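Two-component system sensor histidine kinase (Bacteroides thetaiotaomicron, PDB 3OTT) probably senses saccharides outside the cell, through the beta-propeller and beta-sandwich region described here, and passes the signal on by histidine phosphorylation. Local coordinates at residues I84-Y89 against E95-D100; R376-D381 against L386-D391; N710-S715 against L724-L729. One frame throughout, in Å; residues are numbered along the deposited sequence.

Contact 1 (I84-Y89 against E95-D100); sequences ILVYNY and EQPETD
Gln-96 uses both ends of its side-chain amide on the backbone of strand 84-88. OE1 accepts from Val-86 N at 2.8 Å, along a fairly straight N-H and with the donor in the carbonyl plane. NE2 gives its hydrogen to Ile-84 O at 2.9 Å. That donor comes in almost opposite the carbonyl carbon, but the bond bends at the hydrogen (145°), and Ile-84 O lies somewhat out of the amide plane. The bend of the glutamine chain at chi2 (-53°) brings the amide against the strand. Next to it the backbone takes over: Glu-95 N donates to Val-86 O at 3.0 Å.

The Val-86 side chain points at the 95-100 segment. Its CG1 branch approaches Glu-95 O at 3.5 Å, while CG2 meets Pro-97 CD at 3.9 Å. Tyr-77 of strand 75-79 packs against the same valine.

Farther along, Asn-88 ND2 donates to Glu-95 OE1 at 3.2 Å. The amide and carboxylate planes stand nearly perpendicular (89°). ND2 comes to OE1 from above the carboxylate plane, while OE1 lies close to the plane of the amide. Asn-88 OD1 has stronger partners in the turn that follows: it accepts from Arg-90 N, as in an Asx turn, and from Ala-91 N. These bonds are likely to set the rotation of the amide, with ND2 turned to Glu-95.

The contact closes the edge of a four-stranded propeller sheet. The chain leaves its short last strand, 93-94, and the Gln-96 amide stands in for the backbone that a longer strand would offer. Two polar backbone atoms of a buried strand, Ile-84 O and Val-86 N, are thus satisfied by one neutral side chain, and the Glu-95 carboxylate is met by a neutral amide.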
loop_
_atom_site.group_PDB
_atom_site.type_symbol
_atom_site.label_atom_id
_atom_site.label_comp_id
_atom_site.label_asym_id
_atom_site.label_seq_id
_atom_site.Cartn_x
_atom_site.Cartn_y
_atom_site.Cartn_z
ATOM N N ILE B 84 -14.819 23.813 -20.789
ATOM C CA ILE B 84 -14.833 23.033 -19.595
ATOM C C ILE B 84 -15.699 23.709 -18.597
ATOM O O ILE B 84 -15.499 24.846 -18.263
ATOM C CB ILE B 84 -13.431 22.836 -19.031
ATOM C CG1 ILE B 84 -12.643 21.944 -19.985
ATOM C CG2 ILE B 84 -13.504 22.274 -17.597
ATOM C CD1 ILE B 84 -11.329 21.529 -19.487
ATOM N N LEU B 85 -16.677 22.970 -18.126
ATOM C CA LEU B 85 -17.577 23.438 -17.131
ATOM C C LEU B 85 -17.104 22.842 -15.810
ATOM O O LEU B 85 -16.887 21.625 -15.712
ATOM C CB LEU B 85 -18.945 22.925 -17.523
ATOM C CG LEU B 85 -20.139 23.463 -16.772
ATOM C CD1 LEU B 85 -20.267 25.026 -16.905
ATOM C CD2 LEU B 85 -21.372 22.674 -17.313
ATOM N N VAL B 86 -16.843 23.694 -14.824
ATOM C CA VAL B 86 -16.347 23.249 -13.554
ATOM C C VAL B 86 -17.413 23.302 -12.423
ATOM O O VAL B 86 -17.914 24.385 -12.056
ATOM C CB VAL B 86 -15.086 24.016 -13.172
ATOM C CG1 VAL B 86 -14.635 23.642 -11.775
ATOM C CG2 VAL B 86 -13.979 23.732 -14.199
ATOM N N TYR B 87 -17.716 22.156 -11.830
ATOM C CA TYR B 87 -18.762 22.122 -10.838
ATOM C C TYR B 87 -18.185 21.732 -9.480
ATOM O O TYR B 87 -17.557 20.674 -9.323
ATOM C CB TYR B 87 -19.905 21.169 -11.293
ATOM C CG TYR B 87 -21.028 21.003 -10.284
ATOM C CD1 TYR B 87 -21.961 22.052 -10.037
ATOM C CD2 TYR B 87 -21.182 19.827 -9.598
ATOM C CE1 TYR B 87 -22.998 21.905 -9.096
ATOM C CE2 TYR B 87 -22.242 19.642 -8.666
ATOM C CZ TYR B 87 -23.122 20.685 -8.432
ATOM O OH TYR B 87 -24.124 20.489 -7.536
ATOM N N ASN B 88 -18.351 22.606 -8.504
ATOM C CA ASN B 88 -17.941 22.252 -7.130
ATOM C C ASN B 88 -19.054 21.448 -6.472
ATOM O O ASN B 88 -20.041 21.995 -6.093
ATOM C CB ASN B 88 -17.551 23.508 -6.312
ATOM C CG ASN B 88 -17.045 23.175 -4.906
ATOM O OD1 ASN B 88 -17.346 22.117 -4.368
ATOM N ND2 ASN B 88 -16.272 24.100 -4.301
ATOM N N TYR B 89 -18.891 20.145 -6.346
ATOM C CA TYR B 89 -19.987 19.339 -5.879
ATOM C C TYR B 89 -20.176 19.404 -4.344
ATOM O O TYR B 89 -21.249 19.038 -3.821
ATOM C CB TYR B 89 -19.825 17.901 -6.389
ATOM C CG TYR B 89 -18.744 17.061 -5.694
ATOM C CD1 TYR B 89 -18.970 16.455 -4.457
ATOM C CD2 TYR B 89 -17.493 16.890 -6.287
ATOM C CE1 TYR B 89 -17.987 15.648 -3.848
ATOM C CE2 TYR B 89 -16.486 16.092 -5.681
ATOM C CZ TYR B 89 -16.728 15.510 -4.474
ATOM O OH TYR B 89 -15.741 14.748 -3.929
ATOM N N GLU B 95 -18.000 26.981 -10.558
ATOM C CA GLU B 95 -16.904 27.798 -10.092
ATOM C C GLU B 95 -15.888 27.873 -11.149
ATOM O O GLU B 95 -14.956 27.070 -11.077
ATOM C CB GLU B 95 -16.232 27.165 -8.836
ATOM C CG GLU B 95 -16.826 27.769 -7.536
ATOM C CD GLU B 95 -16.353 27.121 -6.232
ATOM O OE1 GLU B 95 -15.281 26.479 -6.249
ATOM O OE2 GLU B 95 -17.056 27.300 -5.180
ATOM N N GLN B 96 -16.035 28.773 -12.132
ATOM C CA GLN B 96 -15.034 28.856 -13.233
ATOM C C GLN B 96 -13.679 29.471 -12.870
ATOM O O GLN B 96 -13.603 30.630 -12.442
ATOM C CB GLN B 96 -15.517 29.593 -14.514
ATOM C CG GLN B 96 -16.542 28.875 -15.442
ATOM C CD GLN B 96 -16.157 27.423 -15.915
ATOM O OE1 GLN B 96 -16.790 26.425 -15.479
ATOM N NE2 GLN B 96 -15.170 27.316 -16.822
ATOM N N PRO B 97 -12.596 28.725 -13.165
ATOM C CA PRO B 97 -11.210 29.225 -13.257
ATOM C C PRO B 97 -11.097 30.481 -14.120
ATOM O O PRO B 97 -11.935 30.712 -14.960
ATOM C CB PRO B 97 -10.475 28.071 -13.969
ATOM C CG PRO B 97 -11.240 26.830 -13.625
ATOM C CD PRO B 97 -12.703 27.321 -13.628
ATOM N N GLU B 98 -10.071 31.302 -13.913
ATOM C CA GLU B 98 -9.874 32.427 -14.786
ATOM C C GLU B 98 -9.444 31.966 -16.201
ATOM O O GLU B 98 -9.560 32.730 -17.144
ATOM C CB GLU B 98 -8.923 33.489 -14.174
ATOM C CG GLU B 98 -9.692 34.730 -13.544
ATOM C CD GLU B 98 -8.836 36.047 -13.340
ATOM O OE1 GLU B 98 -7.655 36.003 -12.874
ATOM O OE2 GLU B 98 -9.374 37.152 -13.634
ATOM N N THR B 99 -9.017 30.715 -16.354
ATOM C CA THR B 99 -8.439 30.236 -17.642
ATOM C C THR B 99 -9.393 30.164 -18.836
ATOM O O THR B 99 -10.495 29.605 -18.761
ATOM C CB THR B 99 -7.791 28.835 -17.509
ATOM O OG1 THR B 99 -7.030 28.768 -16.300
ATOM C CG2 THR B 99 -6.885 28.505 -18.754
ATOM N N ASP B 100 -8.913 30.691 -19.948
ATOM C CA ASP B 100 -9.537 30.514 -21.239
ATOM C C ASP B 100 -9.237 29.120 -21.759
ATOM O O ASP B 100 -8.127 28.828 -22.160
ATOM C CB ASP B 100 -9.023 31.575 -22.202
ATOM C CG ASP B 100 -9.871 31.667 -23.462
ATOM O OD1 ASP B 100 -10.668 30.711 -23.699
ATOM O OD2 ASP B 100 -9.746 32.689 -24.201
#

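Contact 2 (R376-D381 against L386-D391); sequences RHIYED and LWIATD
Ile-378 and Ile-388 lie side by side and point the same way, their CG2 methyls 4.0 Å apart. Leu-386 crosses at an angle and brings CD2 to the same Ile-378 CG2, also at 4.0 Å. Phe-330 of strand 326-331 packs on Ile-378 and Leu-386, so this face is held against the neighbouring sheet. On the other face His-377 CB meets Ala-389 CB at 4.1 Å, and Tyr-379 CD2 is 4.4 Å from Trp-387 CD1. There His-377 stacks on Tyr-423, and Tyr-379 OH bonds to Glu-426 N.

The two strands form an antiparallel beta hairpin, the first two strands of a propeller blade. Tyr-379 and Trp-387 exchange two backbone hydrogen bonds as a hydrogen-bonded pair. At the far end the regular pattern breaks in a classic beta bulge: Arg-376 and His-377 both face Ala-389. Ala-389 O takes Arg-376 N at 2.8 Å and, weakly, His-377 N at 3.3 Å.

At the hairpin's turn, Trp-387 NE1 donates to Asp-381 OD2 at 2.9 Å, almost straight (170°). The oxygen lies in the indole plane, yet the donor stands above the carboxylate. Asp-381 CG sits between its own N and carbonyl carbon (chi1 69°), which turns OD1 onto the loop amides of Glu-383 and Gln-385. Lys-446 adds a salt bridge to OD2.

At the bulge end, Arg-376 NH1 forms a salt bridge with Asp-391 and bonds to OD1 at 3.2 Å on the syn side; a second bond, to OD2, is weak. Arg-376 NH2 is hydrogen-bonded to Gln-129 O of the second subunit. Replacing Arg-376 by an alanine would probably leave the Asp-391 carboxylate without this charged mate and lose the bond to Gln-129 of the second subunit.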
loop_
_atom_site.group_PDB
_atom_site.type_symbol
_atom_site.label_atom_id
_atom_site.label_comp_id
_atom_site.label_asym_id
_atom_site.label_seq_id
_atom_site.Cartn_x
_atom_site.Cartn_y
_atom_site.Cartn_z
ATOM N N ARG B 376 -1.524 -19.457 16.108
ATOM C CA ARG B 376 -2.153 -20.781 15.961
ATOM C C ARG B 376 -3.524 -20.862 16.667
ATOM O O ARG B 376 -4.344 -21.682 16.318
ATOM C CB ARG B 376 -1.193 -21.898 16.404
ATOM C CG ARG B 376 0.258 -21.680 15.975
ATOM C CD ARG B 376 1.134 -22.882 15.913
ATOM N NE ARG B 376 0.731 -23.607 14.779
ATOM C CZ ARG B 376 1.440 -23.949 13.702
ATOM N NH1 ARG B 376 2.748 -23.686 13.515
ATOM N NH2 ARG B 376 0.746 -24.620 12.806
ATOM N N HIS B 377 -3.803 -19.956 17.589
ATOM C CA HIS B 377 -5.075 -19.990 18.278
ATOM C C HIS B 377 -5.287 -18.736 19.092
ATOM O O HIS B 377 -4.329 -18.183 19.648
ATOM C CB HIS B 377 -5.258 -21.232 19.154
ATOM C CG HIS B 377 -6.691 -21.515 19.493
ATOM N ND1 HIS B 377 -7.125 -21.751 20.784
ATOM C CD2 HIS B 377 -7.799 -21.548 18.714
ATOM C CE1 HIS B 377 -8.433 -21.961 20.773
ATOM N NE2 HIS B 377 -8.861 -21.851 19.523
ATOM N N ILE B 378 -6.529 -18.257 19.064
ATOM C CA ILE B 378 -6.962 -17.113 19.843
ATOM C C ILE B 378 -8.125 -17.561 20.769
ATOM O O ILE B 378 -9.087 -18.202 20.313
ATOM C CB ILE B 378 -7.405 -15.948 18.917
ATOM C CG1 ILE B 378 -6.351 -15.712 17.842
ATOM C CG2 ILE B 378 -7.668 -14.649 19.756
ATOM C CD1 ILE B 378 -6.854 -14.781 16.637
ATOM N N TYR B 379 -8.055 -17.192 22.053
ATOM C CA TYR B 379 -8.976 -17.647 23.048
ATOM C C TYR B 379 -9.257 -16.576 24.106
ATOM O O TYR B 379 -8.360 -15.877 24.604
ATOM C CB TYR B 379 -8.383 -18.872 23.704
ATOM C CG TYR B 379 -9.161 -19.417 24.884
ATOM C CD1 TYR B 379 -10.388 -20.071 24.689
ATOM C CD2 TYR B 379 -8.668 -19.291 26.160
ATOM C CE1 TYR B 379 -11.116 -20.573 25.752
ATOM C CE2 TYR B 379 -9.382 -19.788 27.248
ATOM C CZ TYR B 379 -10.604 -20.434 27.027
ATOM O OH TYR B 379 -11.293 -20.954 28.067
ATOM N N GLU B 380 -10.513 -16.455 24.483
ATOM C CA GLU B 380 -10.852 -15.590 25.609
ATOM C C GLU B 380 -11.248 -16.442 26.807
ATOM O O GLU B 380 -12.120 -17.309 26.674
ATOM C CB GLU B 380 -12.020 -14.645 25.215
ATOM C CG GLU B 380 -12.226 -13.583 26.236
ATOM C CD GLU B 380 -13.342 -12.586 25.930
ATOM O OE1 GLU B 380 -13.744 -12.342 24.756
ATOM O OE2 GLU B 380 -13.789 -11.992 26.895
ATOM N N ASP B 381 -10.638 -16.212 27.962
ATOM C CA ASP B 381 -10.921 -17.072 29.152
ATOM C C ASP B 381 -12.175 -16.687 29.942
ATOM O O ASP B 381 -12.994 -15.866 29.461
ATOM C CB ASP B 381 -9.722 -17.218 30.088
ATOM C CG ASP B 381 -9.366 -15.916 30.833
ATOM O OD1 ASP B 381 -10.225 -15.002 30.968
ATOM O OD2 ASP B 381 -8.199 -15.812 31.305
ATOM N N LEU B 386 -7.692 -12.210 27.169
ATOM C CA LEU B 386 -7.456 -12.656 25.826
ATOM C C LEU B 386 -6.093 -13.415 25.771
ATOM O O LEU B 386 -5.068 -12.828 26.099
ATOM C CB LEU B 386 -7.420 -11.427 24.922
ATOM C CG LEU B 386 -7.609 -11.638 23.400
ATOM C CD1 LEU B 386 -6.388 -12.104 22.765
ATOM C CD2 LEU B 386 -8.735 -12.611 23.071
ATOM N N TRP B 387 -6.112 -14.688 25.378
ATOM C CA TRP B 387 -4.883 -15.444 25.205
ATOM C C TRP B 387 -4.586 -15.846 23.727
ATOM O O TRP B 387 -5.511 -16.097 22.963
ATOM C CB TRP B 387 -4.913 -16.705 26.014
ATOM C CG TRP B 387 -5.054 -16.470 27.533
ATOM C CD1 TRP B 387 -6.210 -16.347 28.213
ATOM C CD2 TRP B 387 -4.009 -16.431 28.510
ATOM N NE1 TRP B 387 -5.973 -16.199 29.535
ATOM C CE2 TRP B 387 -4.626 -16.255 29.759
ATOM C CE3 TRP B 387 -2.617 -16.549 28.455
ATOM C CZ2 TRP B 387 -3.911 -16.174 30.936
ATOM C CZ3 TRP B 387 -1.904 -16.469 29.607
ATOM C CH2 TRP B 387 -2.547 -16.277 30.846
ATOM N N ILE B 388 -3.310 -15.910 23.332
ATOM C CA ILE B 388 -3.005 -16.380 21.984
ATOM C C ILE B 388 -1.944 -17.485 22.077
ATOM O O ILE B 388 -1.050 -17.431 22.967
ATOM C CB ILE B 388 -2.611 -15.235 20.999
ATOM C CG1 ILE B 388 -1.434 -14.467 21.561
ATOM C CG2 ILE B 388 -3.822 -14.191 20.732
ATOM C CD1 ILE B 388 -0.655 -13.698 20.457
ATOM N N ALA B 389 -2.061 -18.486 21.204
ATOM C CA ALA B 389 -1.034 -19.488 21.133
ATOM C C ALA B 389 -0.273 -19.219 19.855
ATOM O O ALA B 389 -0.895 -18.948 18.781
ATOM C CB ALA B 389 -1.651 -20.936 21.134
ATOM N N THR B 390 1.059 -19.280 19.968
ATOM C CA THR B 390 1.949 -18.995 18.843
ATOM C C THR B 390 3.177 -19.915 18.840
ATOM O O THR B 390 3.367 -20.677 19.805
ATOM C CB THR B 390 2.494 -17.518 18.863
ATOM O OG1 THR B 390 3.599 -17.414 19.753
ATOM C CG2 THR B 390 1.423 -16.447 19.161
ATOM N N ASP B 391 4.034 -19.808 17.799
ATOM C CA ASP B 391 5.280 -20.572 17.713
ATOM C C ASP B 391 6.370 -19.919 18.528
ATOM O O ASP B 391 7.499 -20.419 18.540
ATOM C CB ASP B 391 5.784 -20.762 16.237
ATOM C CG ASP B 391 5.056 -21.894 15.493
ATOM O OD1 ASP B 391 4.203 -22.591 16.115
ATOM O OD2 ASP B 391 5.280 -22.052 14.272
#

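Contact 3 (N710-S715 against L724-L729)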
loop_
_atom_site.group_PDB
_atom_site.type_symbol
_atom_site.label_atom_id
_atom_site.label_comp_id
_atom_site.label_asym_id
_atom_site.label_seq_id
_atom_site.Cartn_x
_atom_site.Cartn_y
_atom_site.Cartn_z
ATOM N N ASN B 710 -38.283 7.127 0.309
ATOM C CA ASN B 710 -37.105 7.621 0.998
ATOM C C ASN B 710 -37.263 9.092 1.313
ATOM O O ASN B 710 -36.273 9.778 1.487
ATOM C CB ASN B 710 -35.845 7.460 0.168
ATOM C CG ASN B 710 -35.882 8.302 -1.063
ATOM O OD1 ASN B 710 -36.899 8.382 -1.694
ATOM N ND2 ASN B 710 -34.765 8.935 -1.424
ATOM N N ARG B 711 -38.495 9.579 1.337
ATOM C CA ARG B 711 -38.745 10.992 1.624
ATOM C C ARG B 711 -39.434 11.229 3.004
ATOM O O ARG B 711 -40.392 10.619 3.320
ATOM C CB ARG B 711 -39.531 11.677 0.489
ATOM C CG ARG B 711 -39.987 13.058 0.908
ATOM C CD ARG B 711 -40.803 13.765 -0.105
ATOM N NE ARG B 711 -40.110 13.756 -1.382
ATOM C CZ ARG B 711 -40.298 14.666 -2.317
ATOM N NH1 ARG B 711 -41.111 15.683 -2.073
ATOM N NH2 ARG B 711 -39.644 14.567 -3.477
ATOM N N ILE B 712 -38.920 12.155 3.767
ATOM C CA ILE B 712 -39.391 12.427 5.101
ATOM C C ILE B 712 -39.975 13.846 5.118
ATOM O O ILE B 712 -39.306 14.769 4.711
ATOM C CB ILE B 712 -38.244 12.333 6.100
ATOM C CG1 ILE B 712 -37.822 10.858 6.265
ATOM C CG2 ILE B 712 -38.622 12.997 7.497
ATOM C CD1 ILE B 712 -36.524 10.709 7.116
ATOM N N THR B 713 -41.228 13.996 5.557
ATOM C CA THR B 713 -41.889 15.285 5.475
ATOM C C THR B 713 -42.462 15.749 6.838
ATOM O O THR B 713 -43.160 14.997 7.535
ATOM C CB THR B 713 -42.948 15.321 4.311
ATOM O OG1 THR B 713 -43.485 16.664 4.151
ATOM C CG2 THR B 713 -44.137 14.393 4.618
ATOM N N TYR B 714 -42.172 16.992 7.200
ATOM C CA TYR B 714 -42.796 17.621 8.374
ATOM C C TYR B 714 -43.438 18.902 7.945
ATOM O O TYR B 714 -42.870 19.624 7.163
ATOM C CB TYR B 714 -41.735 17.946 9.415
ATOM C CG TYR B 714 -41.380 16.759 10.210
ATOM C CD1 TYR B 714 -40.265 15.996 9.864
ATOM C CD2 TYR B 714 -42.157 16.346 11.301
ATOM C CE1 TYR B 714 -39.919 14.856 10.539
ATOM C CE2 TYR B 714 -41.788 15.160 12.032
ATOM C CZ TYR B 714 -40.669 14.435 11.622
ATOM O OH TYR B 714 -40.233 13.293 12.261
ATOM N N SER B 715 -44.625 19.194 8.449
ATOM C CA SER B 715 -45.308 20.473 8.107
ATOM C C SER B 715 -45.568 21.359 9.349
ATOM O O SER B 715 -45.539 20.866 10.487
ATOM C CB SER B 715 -46.590 20.155 7.364
ATOM O OG SER B 715 -47.465 19.538 8.278
ATOM N N LEU B 724 -33.221 15.936 13.530
ATOM C CA LEU B 724 -33.736 14.827 12.776
ATOM C C LEU B 724 -32.780 13.634 12.921
ATOM O O LEU B 724 -31.582 13.726 12.612
ATOM C CB LEU B 724 -33.716 15.216 11.324
ATOM C CG LEU B 724 -34.738 14.788 10.314
ATOM C CD1 LEU B 724 -34.057 14.671 8.955
ATOM C CD2 LEU B 724 -35.621 13.586 10.689
ATOM N N ILE B 725 -33.313 12.506 13.353
ATOM C CA ILE B 725 -32.498 11.323 13.487
ATOM C C ILE B 725 -33.014 10.246 12.533
ATOM O O ILE B 725 -34.202 9.922 12.540
ATOM C CB ILE B 725 -32.470 10.836 14.944
ATOM C CG1 ILE B 725 -31.935 11.959 15.860
ATOM C CG2 ILE B 725 -31.662 9.540 15.093
ATOM C CD1 ILE B 725 -32.184 11.689 17.407
ATOM N N ILE B 726 -32.136 9.750 11.670
ATOM C CA ILE B 726 -32.537 8.768 10.692
ATOM C C ILE B 726 -31.715 7.511 10.881
ATOM O O ILE B 726 -30.517 7.606 11.078
ATOM C CB ILE B 726 -32.366 9.311 9.263
ATOM C CG1 ILE B 726 -33.195 10.593 9.088
ATOM C CG2 ILE B 726 -32.784 8.261 8.235
ATOM C CD1 ILE B 726 -32.824 11.370 7.816
ATOM N N SER B 727 -32.325 6.333 10.859
ATOM C CA SER B 727 -31.542 5.094 11.092
ATOM C C SER B 727 -32.077 3.936 10.285
ATOM O O SER B 727 -33.263 3.846 10.058
ATOM C CB SER B 727 -31.513 4.757 12.612
ATOM O OG SER B 727 -30.642 3.665 12.869
ATOM N N LYS B 728 -31.195 3.049 9.844
ATOM C CA LYS B 728 -31.586 1.834 9.148
ATOM C C LYS B 728 -32.296 0.930 10.122
ATOM O O LYS B 728 -31.833 0.783 11.240
ATOM C CB LYS B 728 -30.352 1.069 8.646
ATOM C CG LYS B 728 -30.699 0.016 7.537
ATOM C CD LYS B 728 -29.825 -1.246 7.520
ATOM C CE LYS B 728 -28.350 -0.942 7.286
ATOM N NZ LYS B 728 -27.623 -2.080 6.631
ATOM N N LEU B 729 -33.390 0.308 9.689
ATOM C CA LEU B 729 -34.056 -0.752 10.455
ATOM C C LEU B 729 -33.266 -2.062 10.331
ATOM O O LEU B 729 -33.107 -2.620 9.245
ATOM C CB LEU B 729 -35.514 -0.921 10.002
ATOM C CG LEU B 729 -36.503 -1.671 10.891
ATOM C CD1 LEU B 729 -36.786 -0.910 12.215
ATOM C CD2 LEU B 729 -37.809 -1.948 10.123
#
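The beta-sandwich of the Y_Y_Y domain, a member of the E-set clan, has its two sheets joined here by Ile-712, Tyr-714, Leu-724 and Ile-726. Strand 711-714 is the edge of one sheet, and strand 720-728 lies inside the other. The short segments run roughly antiparallel (155°), with their axes 10.9 Å apart at closest approach. That spacing is far too wide for backbone pairing, so side chains alone bridge the gap.

Ile-712 and Ile-726 reach toward each other tip to tip, CD1 against CD1 at 3.8 Å. Each has CG1 anti to its carbonyl carbon (chi1 -71° and -58°) and an extended chain beyond, which carries the end methyl toward the opposing sheet. Ile-712 CD1 also lies 3.9 Å from Ile-726 CG1, so its methyl rests on the last bond of the opposing chain.

The other branch of Ile-712 is used too. Its CG2 stands 4.4 Å from Leu-724 CD2. The same leucine methyl is 4.5 Å from Tyr-714 CE1 and approaches that ring obliquely. These two contacts are looser than the isoleucine pair. At the polar end of the ring, Tyr-714 OH is hydrogen-bonded to Asp-699 OD2.

Neighbouring strands complete the core. Leu-678 of strand 674-679 touches both Ile-712 and Ile-726, and Tyr-693 of strand 691-696 packs on Ile-712 and Tyr-714. Strand 711-714 pairs with 674-679 through backbone bonds such as Ile-712 with Phe-676, while 720-728 lies between 740-746 and 691-696.

In the fold
The three contacts follow one another along the chain without overlapping, and none touches another. Contacts 1 and 2 belong to separate propeller sheets on opposite sides of the chain's centre; their centres are 57 Å apart. Contact 3 lies in the C-terminal beta-sandwich. Its centre is 35 Å from that of contact 1 and 45 Å from that of contact 2, with nearest atoms about 17 Å and about 25 Å apart. The second subunit reaches contacts 1 and 2 but not contact 3. The bound hexatantalum dodecabromide cluster is met by other residues, among them Glu-32, Glu-289, Glu-354 and Arg-634; none of the three contacts contributes to its site.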